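Local coordinates for transcriptional regulator (Streptococcus pneumoniae, PDB 2GNP), which probably regulates transcription in response to a sugar-like effector bound by a Rossmann-like domain, at residues Asn58-Phe63 against His85-Ala90; His77-Arg82 against Arg111-Glu116; Ser68-Val73 against Asn103-Glu108; Ile43-Ala48 against Val73-Ser78; Gln223-Ala228 against Val246-Thr251. All coordinates share one frame; numbering follows the deposited sequence.

Contact 1: Asn58-Phe63 against His85-Ala90; sequences NMKIGF and HFYPLA
Met59 O takes the backbone N-H of His85 at 2.9 Å, the first rung of a parallel ladder between the two strands of a right-handed beta-alpha-beta unit, strand 60-63, helix 67-75 and strand 85-88. Donors then alternate: Ile61 N gives to His85 O, Tyr87 N to Ile61 O, Phe63 N to Tyr87 O, and Leu89 N to Phe63 O at 2.8 Å, with an N-H...O angle of 167°. Three of the carbonyls also take a CA-H...O contact: Lys60 CA to His85 O (3.4 Å), Phe86 CA to Ile61 O (3.2 Å) and Gly62 CA to Tyr87 O (3.3 Å). Lys60 N bonds Asp152 OD2, just before strand 153-160, and the backbone of Gly62 pairs with Ile153 and Val155 of that strand. Lys60 NZ is held by a salt bridge to Asp150 and a bond to Ser147, and His85 NE2 bonds Asn83. Ile61 and Phe86 run side by side on one face, Ile61 CD1 lying 3.8 Å from Phe86 CE2.

Contact 2: His77-Arg82 against Arg111-Glu116; sequences HSKSVR and RKFHGE
Phe113, at the end of helix 102-113, sets its ring against Val81, Lys79 and His77 of loop 77-82, the connection of a beta-alpha-beta unit that leads from helix 67-75 to strand 85-88. Its CB is 4.1 Å from Val81 CG2. CD1 lies 4.0 Å from that same methyl, which sits alongside at the ring edge, in its plane. CE1 reaches Lys79 CB at 3.8 Å, and CZ, at the tip, ends 3.6 Å from His77 O. The ring is directed there by chi1 of -66°, which sets CG beside the backbone N. Only one direct hydrogen bond joins the segments: Lys79 N donates to Lys112 O at 3.3 Å, a long bond but fairly straight, 156° at the hydrogen. The lysine ends go elsewhere, Lys79 NZ to Ile55 O and Arg52 O, Lys112 NZ to Ile76 O and Val73 O. His114, with positive phi, turns the chain out of the helix, and a water lies 2.9 Å from both His114 O and Val81 O, placed to donate to either.

Contact 3: Ser68-Val73 against Asn103-Glu108; sequences SLSNLV and NTLIYE
Leu105 reaches across from helix 103-108 and straddles the facing turn of helix 68-73 with its two methyls. CD1 goes to Leu69 CB at 3.7 Å, while CD2 settles on the backbone of Ser70, 3.6 Å from its CA. The fork is aimed by a CG that stands beside the backbone N (chi1 -62°) and an extended second torsion. One turn farther along, Val73 crosses Glu108 at about a right angle, and the touch is aliphatic, Val73 CG1 against Glu108 CB at 3.7 Å. The carboxylate bends off at chi2 (-64°) and leads away from helix 68-73. No hydrogen bond passes between 68-73 and 103-108, although Lys112, further along its helix, reaches Val73 O. The axes come to 10.4 Å at 17°, nearly parallel, a separation bridged by side chains, with Leu105 reaching the opposing backbone. Both helices lie on one side of the sheet, where Phe63 of strand 60-63 touches Leu69, Val73 and Leu105 together, and helix 36-54 flanks Leu72 on helix 67-75.

Contact 4: Ile43-Ala48 against Val73-Ser78; sequences ISQVAA and VDLIHS
Leu75 and Ala48 account for most of the surface buried here, 81 and 61 Å² respectively, followed by Ile76 and Gln45 with 35 Å² each. Leu75 directs its CB at helix 43-48 and pushes CD1 against the helix surface at Ser44 and Gln45: this methyl lies 3.6 Å from Ser44 CB and equally 3.6 Å from the backbone N of Gln45. The Gln45 side chain curls over the leucine from the solvent-facing side. Its CG is anti to the backbone N (chi1 -174°), and the chain then bends at chi2 (61°), which carries NE2 back to 3.6 Å from Leu75 CD1; the amide thus meets the leucine by van der Waals contact. Here two helices of the Rossmann-like alpha/beta fold pack on one face of the mixed, largely parallel sheet, with helix 36-54 preceding strand 60-63 and helix 67-75 following it. The Ala48 methyl sits 3.7 Å from Ile76 CA and 3.9 Å from Ile76 CB, where the chain runs on from helix 67-75. Ile76 in turn extends its CG1 branch past the alanine, ending with CD1 at 3.5 Å from Ala48 O. Ile76 also touches Met109 and Phe113 of helix 102-113. No hydrogen bond crosses the pair; Ser44 OG is bonded instead within its own helix, to Ser40 O.

Contact 5: Gln223-Ala228 against Val246-Thr251; sequences QSLAVA and VNHLIT
Leu225 lays its CD1 methyl over one face of the His248 imidazole, a CH-pi contact 3.9 Å from the ring centroid and 18° off its normal, and the same methyl rests against the CG1-CD1 arm of Ile250, 3.7 Å from CG1. With chi1 at 169° the leucine's CG stands opposite its backbone N, which brings CD1 to these partners. On the reverse face small Ala226 makes the hollow: its CB receives Val246 CG2 at 4.0 Å and Leu249 CD1 at 4.2 Å. The backbones mesh as a parallel pair, with Ala226 N, Ile250 N and Ala228 N donating in turn. At one end Ser224 and Asn247 interlock, Ser224 N giving to Asn247 OD1 at 2.9 Å and Asn247 N to Ser224 OG; at the other, Thr251 OG1 donates to Ala228 O at 2.7 Å. Helix 234-242 connects the strands as a beta-alpha-beta crossover and covers the Ala228, Val246 and Leu249 side. Helix 36-54 packs on Val227, His248 and Ile250, while strands 153-160 and 24-28 continue the sheet.

In the fold
Contacts 1 and 5 are two parallel strand pairs of one sheet, their centres about 15 Å apart, with strand 153-160 paired to both. Backbone hydrogen bonds dominate there, whereas contacts 3 and 4 are buried packing of helices, with the loop residue Ile76 joining in contact 4, and have no hydrogen bond between their segments. Those two share helix 67-75, which meets helix 102-113 in contact 3 and helix 36-54 in contact 4. Contact 2 is the surface member, about 21 Å from the chain centre, and mixes one direct backbone bond with a shared water. Lys112 ties it to contacts 3 and 4 through Val73 O. Contact 4 also leans on contact 5, where Ala47 meets Ile250 and Val227.

Contact 1: Asn58-Phe63 against His85-Ala90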
# COMPACT_ATOMS: atom_id res chain seq x y z
N ASN A 58 -21.41 -5.51 2.15
CA ASN A 58 -21.57 -4.14 2.66
C ASN A 58 -20.22 -3.39 2.87
O ASN A 58 -20.23 -2.22 3.24
CB ASN A 58 -22.38 -4.14 3.97
CG ASN A 58 -23.75 -4.72 3.80
OD1 ASN A 58 -24.46 -4.43 2.82
ND2 ASN A 58 -24.15 -5.55 4.77
N MSE A 59 -19.11 -4.03 2.60
CA MSE A 59 -17.81 -3.41 2.92
C MSE A 59 -17.38 -2.30 1.95
O MSE A 59 -17.71 -2.38 0.76
CB MSE A 59 -16.77 -4.49 2.97
CG MSE A 59 -16.96 -5.34 4.23
SE MSE A 59 -15.37 -6.29 4.34
CE MSE A 59 -15.54 -7.01 6.16
N LYS A 60 -16.67 -1.29 2.51
CA LYS A 60 -16.06 -0.19 1.78
C LYS A 60 -14.57 -0.50 1.75
O LYS A 60 -13.94 -0.64 2.82
CB LYS A 60 -16.35 1.13 2.51
CG LYS A 60 -17.84 1.49 2.49
CD LYS A 60 -18.08 2.79 3.21
CE LYS A 60 -17.90 3.94 2.25
NZ LYS A 60 -18.45 5.19 2.84
N ILE A 61 -14.02 -0.62 0.52
CA ILE A 61 -12.67 -1.11 0.37
C ILE A 61 -11.87 -0.10 -0.46
O ILE A 61 -12.28 0.23 -1.58
CB ILE A 61 -12.66 -2.53 -0.30
CG1 ILE A 61 -13.46 -3.57 0.53
CG2 ILE A 61 -11.24 -3.00 -0.56
CD1 ILE A 61 -13.88 -4.84 -0.25
N GLY A 62 -10.75 0.36 0.10
CA GLY A 62 -9.82 1.30 -0.63
C GLY A 62 -8.63 0.57 -1.26
O GLY A 62 -8.09 -0.33 -0.66
N PHE A 63 -8.22 0.99 -2.47
CA PHE A 63 -7.02 0.41 -3.09
C PHE A 63 -6.02 1.52 -3.35
O PHE A 63 -6.44 2.66 -3.69
CB PHE A 63 -7.35 -0.19 -4.46
CG PHE A 63 -7.51 -1.68 -4.41
CD1 PHE A 63 -8.55 -2.22 -3.69
CD2 PHE A 63 -6.57 -2.54 -4.99
CE1 PHE A 63 -8.70 -3.61 -3.60
CE2 PHE A 63 -6.70 -3.95 -4.89
CZ PHE A 63 -7.77 -4.47 -4.20
N HIS A 85 -18.32 -1.62 -1.99
CA HIS A 85 -17.99 -0.37 -2.70
C HIS A 85 -16.46 -0.25 -2.71
O HIS A 85 -15.84 -0.48 -1.65
CB HIS A 85 -18.55 0.85 -1.96
CG HIS A 85 -20.04 0.81 -1.80
ND1 HIS A 85 -20.89 1.60 -2.54
CD2 HIS A 85 -20.83 0.04 -1.01
CE1 HIS A 85 -22.14 1.33 -2.20
NE2 HIS A 85 -22.13 0.38 -1.28
N PHE A 86 -15.87 0.09 -3.86
CA PHE A 86 -14.40 0.23 -3.99
C PHE A 86 -14.08 1.71 -4.22
O PHE A 86 -14.77 2.36 -5.00
CB PHE A 86 -13.94 -0.57 -5.24
CG PHE A 86 -14.01 -2.08 -5.02
CD1 PHE A 86 -15.05 -2.85 -5.57
CD2 PHE A 86 -13.12 -2.69 -4.15
CE1 PHE A 86 -15.15 -4.19 -5.24
CE2 PHE A 86 -13.14 -4.07 -3.90
CZ PHE A 86 -14.17 -4.82 -4.45
N TYR A 87 -13.00 2.17 -3.59
CA TYR A 87 -12.58 3.60 -3.58
C TYR A 87 -11.07 3.61 -3.85
O TYR A 87 -10.36 2.65 -3.56
CB TYR A 87 -12.82 4.24 -2.22
CG TYR A 87 -14.27 4.19 -1.81
CD1 TYR A 87 -14.71 3.10 -1.07
CD2 TYR A 87 -15.16 5.21 -2.15
CE1 TYR A 87 -16.08 3.00 -0.69
CE2 TYR A 87 -16.52 5.13 -1.76
CZ TYR A 87 -16.94 3.99 -1.04
OH TYR A 87 -18.27 3.90 -0.67
N PRO A 88 -10.56 4.74 -4.41
CA PRO A 88 -9.11 4.96 -4.52
C PRO A 88 -8.60 5.58 -3.24
O PRO A 88 -9.26 6.49 -2.68
CB PRO A 88 -8.99 5.99 -5.69
CG PRO A 88 -10.32 6.85 -5.60
CD PRO A 88 -11.38 5.77 -5.04
N LEU A 89 -7.46 5.09 -2.77
CA LEU A 89 -6.77 5.69 -1.61
C LEU A 89 -5.85 6.84 -2.09
O LEU A 89 -5.52 7.76 -1.30
CB LEU A 89 -5.93 4.68 -0.87
CG LEU A 89 -6.79 3.56 -0.21
CD1 LEU A 89 -5.78 2.49 0.20
CD2 LEU A 89 -7.60 4.13 0.99
N ALA A 90 -5.41 6.75 -3.32
CA ALA A 90 -4.43 7.65 -3.88
C ALA A 90 -4.29 7.27 -5.37
O ALA A 90 -4.39 6.08 -5.72
CB ALA A 90 -3.08 7.47 -3.16

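Contact 2: His77-Arg82 against Arg111-Glu116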
# COMPACT_ATOMS: atom_id res chain seq x y z
N HIS A 77 -10.17 -14.95 -6.83
CA HIS A 77 -11.42 -15.58 -7.32
C HIS A 77 -12.61 -14.73 -7.01
O HIS A 77 -12.73 -14.17 -5.89
CB HIS A 77 -11.63 -17.00 -6.74
CG HIS A 77 -12.63 -17.79 -7.52
ND1 HIS A 77 -13.98 -17.78 -7.24
CD2 HIS A 77 -12.48 -18.56 -8.63
CE1 HIS A 77 -14.62 -18.51 -8.15
NE2 HIS A 77 -13.73 -19.01 -8.99
N SER A 78 -13.54 -14.65 -7.96
CA SER A 78 -14.82 -13.94 -7.72
C SER A 78 -15.59 -14.48 -6.50
O SER A 78 -15.39 -15.64 -6.07
CB SER A 78 -15.71 -14.02 -8.97
OG SER A 78 -16.13 -15.38 -9.14
N LYS A 79 -16.46 -13.67 -5.94
CA LYS A 79 -17.34 -14.07 -4.82
C LYS A 79 -18.63 -13.28 -4.85
O LYS A 79 -18.61 -12.08 -5.17
CB LYS A 79 -16.59 -13.84 -3.50
CG LYS A 79 -17.26 -14.20 -2.18
CD LYS A 79 -16.38 -13.59 -1.02
CE LYS A 79 -16.61 -14.28 0.31
NZ LYS A 79 -15.69 -13.71 1.35
N SER A 80 -19.77 -13.93 -4.59
CA SER A 80 -21.04 -13.20 -4.65
C SER A 80 -21.37 -12.40 -3.40
O SER A 80 -22.09 -12.90 -2.52
CB SER A 80 -22.25 -14.11 -4.99
OG SER A 80 -21.99 -14.82 -6.21
N VAL A 81 -20.87 -11.16 -3.32
CA VAL A 81 -21.17 -10.32 -2.16
C VAL A 81 -22.08 -9.17 -2.61
O VAL A 81 -22.09 -8.84 -3.81
CB VAL A 81 -19.83 -9.82 -1.50
CG1 VAL A 81 -19.13 -10.90 -0.69
CG2 VAL A 81 -18.83 -9.37 -2.62
N ARG A 82 -22.86 -8.62 -1.70
CA ARG A 82 -23.82 -7.56 -1.96
C ARG A 82 -23.24 -6.27 -1.40
O ARG A 82 -22.61 -6.27 -0.31
CB ARG A 82 -25.13 -7.77 -1.18
CG ARG A 82 -26.01 -8.98 -1.46
CD ARG A 82 -26.84 -9.20 -0.18
NE ARG A 82 -28.28 -9.42 -0.35
CZ ARG A 82 -28.84 -10.61 -0.58
NH1 ARG A 82 -28.06 -11.68 -0.67
NH2 ARG A 82 -30.17 -10.75 -0.73
N ARG A 111 -15.40 -6.12 -11.19
CA ARG A 111 -15.83 -7.25 -12.00
C ARG A 111 -15.95 -8.53 -11.19
O ARG A 111 -16.87 -9.34 -11.44
CB ARG A 111 -14.89 -7.46 -13.19
CG ARG A 111 -14.90 -6.30 -14.17
CD ARG A 111 -14.00 -6.65 -15.36
NE ARG A 111 -14.62 -7.70 -16.17
CZ ARG A 111 -13.95 -8.47 -17.04
NH1 ARG A 111 -12.63 -8.35 -17.19
NH2 ARG A 111 -14.62 -9.39 -17.73
N LYS A 112 -15.04 -8.71 -10.24
CA LYS A 112 -14.97 -9.97 -9.51
C LYS A 112 -15.89 -9.98 -8.29
O LYS A 112 -16.30 -11.04 -7.85
CB LYS A 112 -13.54 -10.28 -9.14
CG LYS A 112 -12.80 -10.79 -10.38
CD LYS A 112 -11.43 -11.26 -10.10
CE LYS A 112 -10.81 -12.02 -11.30
NZ LYS A 112 -9.37 -12.15 -11.00
N PHE A 113 -16.23 -8.80 -7.76
CA PHE A 113 -17.01 -8.71 -6.54
C PHE A 113 -18.32 -7.91 -6.71
O PHE A 113 -19.01 -7.62 -5.73
CB PHE A 113 -16.13 -8.15 -5.40
CG PHE A 113 -15.01 -9.07 -5.04
CD1 PHE A 113 -15.20 -10.10 -4.08
CD2 PHE A 113 -13.77 -8.96 -5.66
CE1 PHE A 113 -14.14 -10.98 -3.78
CE2 PHE A 113 -12.72 -9.82 -5.43
CZ PHE A 113 -12.88 -10.85 -4.46
N HIS A 114 -18.60 -7.60 -7.97
CA HIS A 114 -19.74 -6.84 -8.42
C HIS A 114 -19.97 -5.64 -7.55
O HIS A 114 -21.06 -5.41 -7.05
CB HIS A 114 -20.98 -7.69 -8.50
CG HIS A 114 -21.00 -8.54 -9.71
ND1 HIS A 114 -21.47 -8.09 -10.93
CD2 HIS A 114 -20.49 -9.78 -9.94
CE1 HIS A 114 -21.32 -9.04 -11.84
NE2 HIS A 114 -20.72 -10.07 -11.27
N GLY A 115 -18.92 -4.85 -7.40
CA GLY A 115 -19.05 -3.68 -6.51
C GLY A 115 -19.27 -2.38 -7.28
O GLY A 115 -19.04 -2.29 -8.51
N GLU A 116 -19.66 -1.35 -6.54
CA GLU A 116 -19.87 -0.06 -7.08
C GLU A 116 -18.54 0.67 -6.89
O GLU A 116 -17.86 0.39 -5.91
CB GLU A 116 -21.02 0.58 -6.30
CG GLU A 116 -21.74 1.60 -7.13
CD GLU A 116 -22.89 2.34 -6.40
OE1 GLU A 116 -23.54 1.78 -5.45
OE2 GLU A 116 -23.13 3.46 -6.84
O HOH W 1 -21.18 -6.11 -4.20

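Contact 3: Ser68-Val73 against Asn103-Glu108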
# COMPACT_ATOMS: atom_id res chain seq x y z
N SER A 68 2.40 -5.15 -7.17
CA SER A 68 1.96 -6.14 -6.20
C SER A 68 0.43 -6.27 -6.18
O SER A 68 -0.11 -7.38 -6.15
CB SER A 68 2.43 -5.77 -4.77
OG SER A 68 3.84 -6.00 -4.62
N LEU A 69 -0.24 -5.13 -6.32
CA LEU A 69 -1.70 -5.17 -6.25
C LEU A 69 -2.25 -5.77 -7.54
O LEU A 69 -3.19 -6.59 -7.51
CB LEU A 69 -2.26 -3.78 -5.98
CG LEU A 69 -1.92 -3.26 -4.59
CD1 LEU A 69 -2.84 -2.09 -4.24
CD2 LEU A 69 -1.80 -4.36 -3.54
N SER A 70 -1.70 -5.34 -8.67
CA SER A 70 -2.17 -5.87 -9.96
C SER A 70 -2.01 -7.39 -9.97
O SER A 70 -2.90 -8.13 -10.40
CB SER A 70 -1.42 -5.21 -11.10
OG SER A 70 -1.84 -5.78 -12.35
N ASN A 71 -0.88 -7.85 -9.47
CA ASN A 71 -0.59 -9.30 -9.45
C ASN A 71 -1.59 -10.08 -8.58
O ASN A 71 -1.96 -11.21 -8.88
CB ASN A 71 0.85 -9.53 -9.00
CG ASN A 71 1.91 -9.04 -10.03
OD1 ASN A 71 1.63 -8.78 -11.24
ND2 ASN A 71 3.14 -8.96 -9.56
N LEU A 72 -2.05 -9.48 -7.47
CA LEU A 72 -2.99 -10.22 -6.67
C LEU A 72 -4.36 -10.16 -7.31
O LEU A 72 -5.06 -11.17 -7.32
CB LEU A 72 -2.96 -9.74 -5.20
CG LEU A 72 -3.92 -8.76 -4.60
CD1 LEU A 72 -5.40 -9.24 -4.59
CD2 LEU A 72 -3.42 -8.37 -3.15
N VAL A 73 -4.73 -8.98 -7.84
CA VAL A 73 -6.03 -8.83 -8.50
C VAL A 73 -6.19 -9.86 -9.64
O VAL A 73 -7.25 -10.46 -9.83
CB VAL A 73 -6.28 -7.39 -8.99
CG1 VAL A 73 -7.60 -7.37 -9.78
CG2 VAL A 73 -6.43 -6.47 -7.76
N ASN A 103 -7.34 3.18 -10.85
CA ASN A 103 -8.69 3.07 -11.45
C ASN A 103 -8.85 1.74 -12.19
O ASN A 103 -9.95 1.16 -12.19
CB ASN A 103 -8.96 4.21 -12.40
CG ASN A 103 -9.10 5.53 -11.67
OD1 ASN A 103 -9.38 5.59 -10.45
ND2 ASN A 103 -8.94 6.62 -12.43
N THR A 104 -7.78 1.27 -12.83
CA THR A 104 -7.77 -0.08 -13.40
C THR A 104 -8.04 -1.18 -12.37
O THR A 104 -8.83 -2.11 -12.59
CB THR A 104 -6.50 -0.42 -14.19
OG1 THR A 104 -6.36 0.52 -15.25
CG2 THR A 104 -6.62 -1.85 -14.79
N LEU A 105 -7.34 -1.08 -11.25
CA LEU A 105 -7.50 -2.09 -10.20
C LEU A 105 -8.89 -2.04 -9.65
O LEU A 105 -9.49 -3.07 -9.39
CB LEU A 105 -6.47 -1.84 -9.08
CG LEU A 105 -5.01 -1.95 -9.49
CD1 LEU A 105 -4.08 -1.55 -8.34
CD2 LEU A 105 -4.70 -3.36 -10.08
N ILE A 106 -9.38 -0.84 -9.32
CA ILE A 106 -10.78 -0.77 -8.84
C ILE A 106 -11.77 -1.41 -9.86
O ILE A 106 -12.63 -2.21 -9.49
CB ILE A 106 -11.12 0.71 -8.63
CG1 ILE A 106 -10.38 1.21 -7.38
CG2 ILE A 106 -12.61 0.98 -8.52
CD1 ILE A 106 -10.41 2.76 -7.25
N TYR A 107 -11.65 -1.06 -11.13
CA TYR A 107 -12.52 -1.68 -12.16
C TYR A 107 -12.44 -3.23 -12.15
O TYR A 107 -13.51 -3.93 -12.13
CB TYR A 107 -12.17 -1.15 -13.56
CG TYR A 107 -13.09 -1.80 -14.57
CD1 TYR A 107 -14.47 -1.61 -14.50
CD2 TYR A 107 -12.58 -2.65 -15.56
CE1 TYR A 107 -15.33 -2.20 -15.40
CE2 TYR A 107 -13.44 -3.26 -16.49
CZ TYR A 107 -14.81 -3.04 -16.38
OH TYR A 107 -15.68 -3.64 -17.28
N GLU A 108 -11.21 -3.74 -12.11
CA GLU A 108 -11.02 -5.21 -12.15
C GLU A 108 -11.65 -5.86 -10.93
O GLU A 108 -12.26 -6.95 -11.02
CB GLU A 108 -9.56 -5.60 -12.35
CG GLU A 108 -9.04 -5.14 -13.71
CD GLU A 108 -9.71 -5.79 -14.93
OE1 GLU A 108 -10.50 -6.77 -14.83
OE2 GLU A 108 -9.41 -5.32 -16.05

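Contact 4: Ile43-Ala48 against Val73-Ser78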
# COMPACT_ATOMS: atom_id res chain seq x y z
N ILE A 43 3.48 -15.36 -3.68
CA ILE A 43 3.09 -14.27 -2.79
C ILE A 43 1.70 -13.80 -3.22
O ILE A 43 0.82 -13.63 -2.39
CB ILE A 43 4.12 -13.13 -2.82
CG1 ILE A 43 5.45 -13.57 -2.17
CG2 ILE A 43 3.57 -11.87 -2.13
CD1 ILE A 43 6.59 -12.62 -2.41
N SER A 44 1.53 -13.62 -4.52
CA SER A 44 0.25 -13.12 -5.05
C SER A 44 -0.91 -14.04 -4.75
O SER A 44 -2.03 -13.57 -4.50
CB SER A 44 0.32 -12.86 -6.56
OG SER A 44 1.26 -11.87 -6.86
N GLN A 45 -0.70 -15.37 -4.81
CA GLN A 45 -1.80 -16.30 -4.54
C GLN A 45 -2.22 -16.27 -3.07
O GLN A 45 -3.39 -16.35 -2.74
CB GLN A 45 -1.39 -17.73 -4.98
CG GLN A 45 -2.50 -18.71 -4.87
CD GLN A 45 -3.70 -18.34 -5.77
OE1 GLN A 45 -4.80 -18.13 -5.27
NE2 GLN A 45 -3.46 -18.22 -7.07
N VAL A 46 -1.22 -16.16 -2.18
CA VAL A 46 -1.50 -16.12 -0.76
C VAL A 46 -2.32 -14.86 -0.52
O VAL A 46 -3.40 -14.91 0.10
CB VAL A 46 -0.22 -16.14 0.04
CG1 VAL A 46 -0.50 -15.73 1.52
CG2 VAL A 46 0.45 -17.56 -0.06
N ALA A 47 -1.87 -13.77 -1.14
CA ALA A 47 -2.48 -12.43 -0.92
C ALA A 47 -3.90 -12.43 -1.44
O ALA A 47 -4.81 -11.92 -0.79
CB ALA A 47 -1.66 -11.33 -1.58
N ALA A 48 -4.09 -13.05 -2.61
CA ALA A 48 -5.41 -13.15 -3.21
C ALA A 48 -6.37 -13.91 -2.31
O ALA A 48 -7.49 -13.45 -2.07
CB ALA A 48 -5.36 -13.82 -4.63
N VAL A 73 -4.73 -8.98 -7.84
CA VAL A 73 -6.03 -8.83 -8.50
C VAL A 73 -6.19 -9.86 -9.64
O VAL A 73 -7.25 -10.46 -9.83
CB VAL A 73 -6.28 -7.39 -8.99
CG1 VAL A 73 -7.60 -7.37 -9.78
CG2 VAL A 73 -6.43 -6.47 -7.76
N ASP A 74 -5.13 -10.06 -10.39
CA ASP A 74 -5.18 -11.04 -11.52
C ASP A 74 -5.61 -12.44 -11.00
O ASP A 74 -6.35 -13.21 -11.69
CB ASP A 74 -3.80 -11.18 -12.14
CG ASP A 74 -3.44 -10.05 -13.08
OD1 ASP A 74 -4.29 -9.21 -13.43
OD2 ASP A 74 -2.26 -10.02 -13.51
N LEU A 75 -5.13 -12.80 -9.80
CA LEU A 75 -5.40 -14.16 -9.28
C LEU A 75 -6.63 -14.37 -8.46
O LEU A 75 -7.11 -15.52 -8.30
CB LEU A 75 -4.21 -14.67 -8.48
CG LEU A 75 -2.86 -14.66 -9.19
CD1 LEU A 75 -1.82 -15.27 -8.25
CD2 LEU A 75 -2.90 -15.44 -10.54
N ILE A 76 -7.18 -13.28 -7.88
CA ILE A 76 -8.23 -13.47 -6.92
C ILE A 76 -9.50 -14.05 -7.57
O ILE A 76 -9.86 -13.65 -8.70
CB ILE A 76 -8.53 -12.13 -6.16
CG1 ILE A 76 -9.37 -12.39 -4.91
CG2 ILE A 76 -9.21 -11.11 -7.10
CD1 ILE A 76 -9.41 -11.15 -3.97
N HIS A 77 -10.17 -14.95 -6.83
CA HIS A 77 -11.42 -15.58 -7.32
C HIS A 77 -12.61 -14.73 -7.01
O HIS A 77 -12.73 -14.17 -5.89
CB HIS A 77 -11.63 -17.00 -6.74
CG HIS A 77 -12.63 -17.79 -7.52
ND1 HIS A 77 -13.98 -17.78 -7.24
CD2 HIS A 77 -12.48 -18.56 -8.63
CE1 HIS A 77 -14.62 -18.51 -8.15
NE2 HIS A 77 -13.73 -19.01 -8.99
N SER A 78 -13.54 -14.65 -7.96
CA SER A 78 -14.82 -13.94 -7.72
C SER A 78 -15.59 -14.48 -6.50
O SER A 78 -15.39 -15.64 -6.07
CB SER A 78 -15.71 -14.02 -8.97
OG SER A 78 -16.13 -15.38 -9.14

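Contact 5: Gln223-Ala228 against Val246-Thr251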
# COMPACT_ATOMS: atom_id res chain seq x y z
N GLN A 223 -9.02 -3.11 8.76
CA GLN A 223 -8.15 -4.13 8.16
C GLN A 223 -7.36 -3.47 7.04
O GLN A 223 -7.93 -3.05 6.06
CB GLN A 223 -8.95 -5.33 7.65
CG GLN A 223 -9.58 -6.24 8.74
CD GLN A 223 -8.58 -6.67 9.73
OE1 GLN A 223 -7.40 -6.90 9.39
NE2 GLN A 223 -9.01 -6.78 11.00
N SER A 224 -6.06 -3.31 7.22
CA SER A 224 -5.24 -2.68 6.18
C SER A 224 -4.15 -3.65 5.80
O SER A 224 -3.30 -4.03 6.61
CB SER A 224 -4.62 -1.37 6.67
OG SER A 224 -4.01 -1.54 7.95
N LEU A 225 -4.17 -4.02 4.54
CA LEU A 225 -3.33 -5.11 4.03
C LEU A 225 -2.29 -4.50 3.14
O LEU A 225 -2.66 -3.93 2.09
CB LEU A 225 -4.18 -6.10 3.24
CG LEU A 225 -3.51 -7.19 2.38
CD1 LEU A 225 -2.68 -8.08 3.33
CD2 LEU A 225 -4.59 -8.07 1.61
N ALA A 226 -1.01 -4.66 3.50
CA ALA A 226 0.05 -4.28 2.59
C ALA A 226 0.70 -5.55 2.04
O ALA A 226 0.97 -6.47 2.81
CB ALA A 226 1.10 -3.41 3.32
N VAL A 227 0.97 -5.58 0.73
CA VAL A 227 1.73 -6.67 0.15
C VAL A 227 3.02 -6.09 -0.42
O VAL A 227 2.97 -5.17 -1.30
CB VAL A 227 0.90 -7.34 -0.99
CG1 VAL A 227 1.67 -8.55 -1.54
CG2 VAL A 227 -0.46 -7.75 -0.46
N ALA A 228 4.16 -6.55 0.10
CA ALA A 228 5.41 -5.85 -0.25
C ALA A 228 6.61 -6.73 0.09
O ALA A 228 6.67 -7.31 1.18
CB ALA A 228 5.50 -4.48 0.53
N VAL A 246 0.00 0.07 8.71
CA VAL A 246 -0.98 -0.95 8.38
C VAL A 246 -0.95 -2.03 9.46
O VAL A 246 -0.05 -2.09 10.31
CB VAL A 246 -0.66 -1.63 6.99
CG1 VAL A 246 -0.58 -0.55 5.86
CG2 VAL A 246 0.64 -2.35 7.14
N ASN A 247 -1.98 -2.85 9.47
CA ASN A 247 -2.13 -3.91 10.50
C ASN A 247 -2.05 -5.31 9.96
O ASN A 247 -2.25 -6.24 10.73
CB ASN A 247 -3.35 -3.70 11.41
CG ASN A 247 -4.63 -3.65 10.66
OD1 ASN A 247 -4.79 -4.31 9.63
ND2 ASN A 247 -5.56 -2.77 11.12
N HIS A 248 -1.82 -5.47 8.66
CA HIS A 248 -1.67 -6.80 8.05
C HIS A 248 -0.66 -6.74 6.94
O HIS A 248 -0.80 -5.94 5.99
CB HIS A 248 -3.02 -7.23 7.49
CG HIS A 248 -3.10 -8.69 7.10
ND1 HIS A 248 -4.31 -9.36 7.03
CD2 HIS A 248 -2.14 -9.59 6.76
CE1 HIS A 248 -4.09 -10.62 6.66
NE2 HIS A 248 -2.79 -10.79 6.50
N LEU A 249 0.38 -7.56 7.06
CA LEU A 249 1.46 -7.53 6.10
C LEU A 249 1.62 -8.92 5.50
O LEU A 249 1.46 -9.89 6.18
CB LEU A 249 2.78 -7.08 6.79
CG LEU A 249 4.06 -7.11 5.91
CD1 LEU A 249 4.03 -6.15 4.72
CD2 LEU A 249 5.38 -6.93 6.72
N ILE A 250 1.79 -8.96 4.17
CA ILE A 250 2.22 -10.16 3.46
C ILE A 250 3.58 -9.84 2.82
O ILE A 250 3.73 -8.90 2.02
CB ILE A 250 1.23 -10.54 2.42
CG1 ILE A 250 -0.13 -10.78 3.11
CG2 ILE A 250 1.70 -11.85 1.76
CD1 ILE A 250 -1.23 -11.37 2.19
N THR A 251 4.59 -10.64 3.18
CA THR A 251 5.94 -10.45 2.62
C THR A 251 6.60 -11.82 2.58
O THR A 251 5.95 -12.83 2.84
CB THR A 251 6.78 -9.49 3.47
OG1 THR A 251 7.98 -9.07 2.81
CG2 THR A 251 7.12 -10.14 4.82
O HOH W 2 -5.17 -7.12 10.52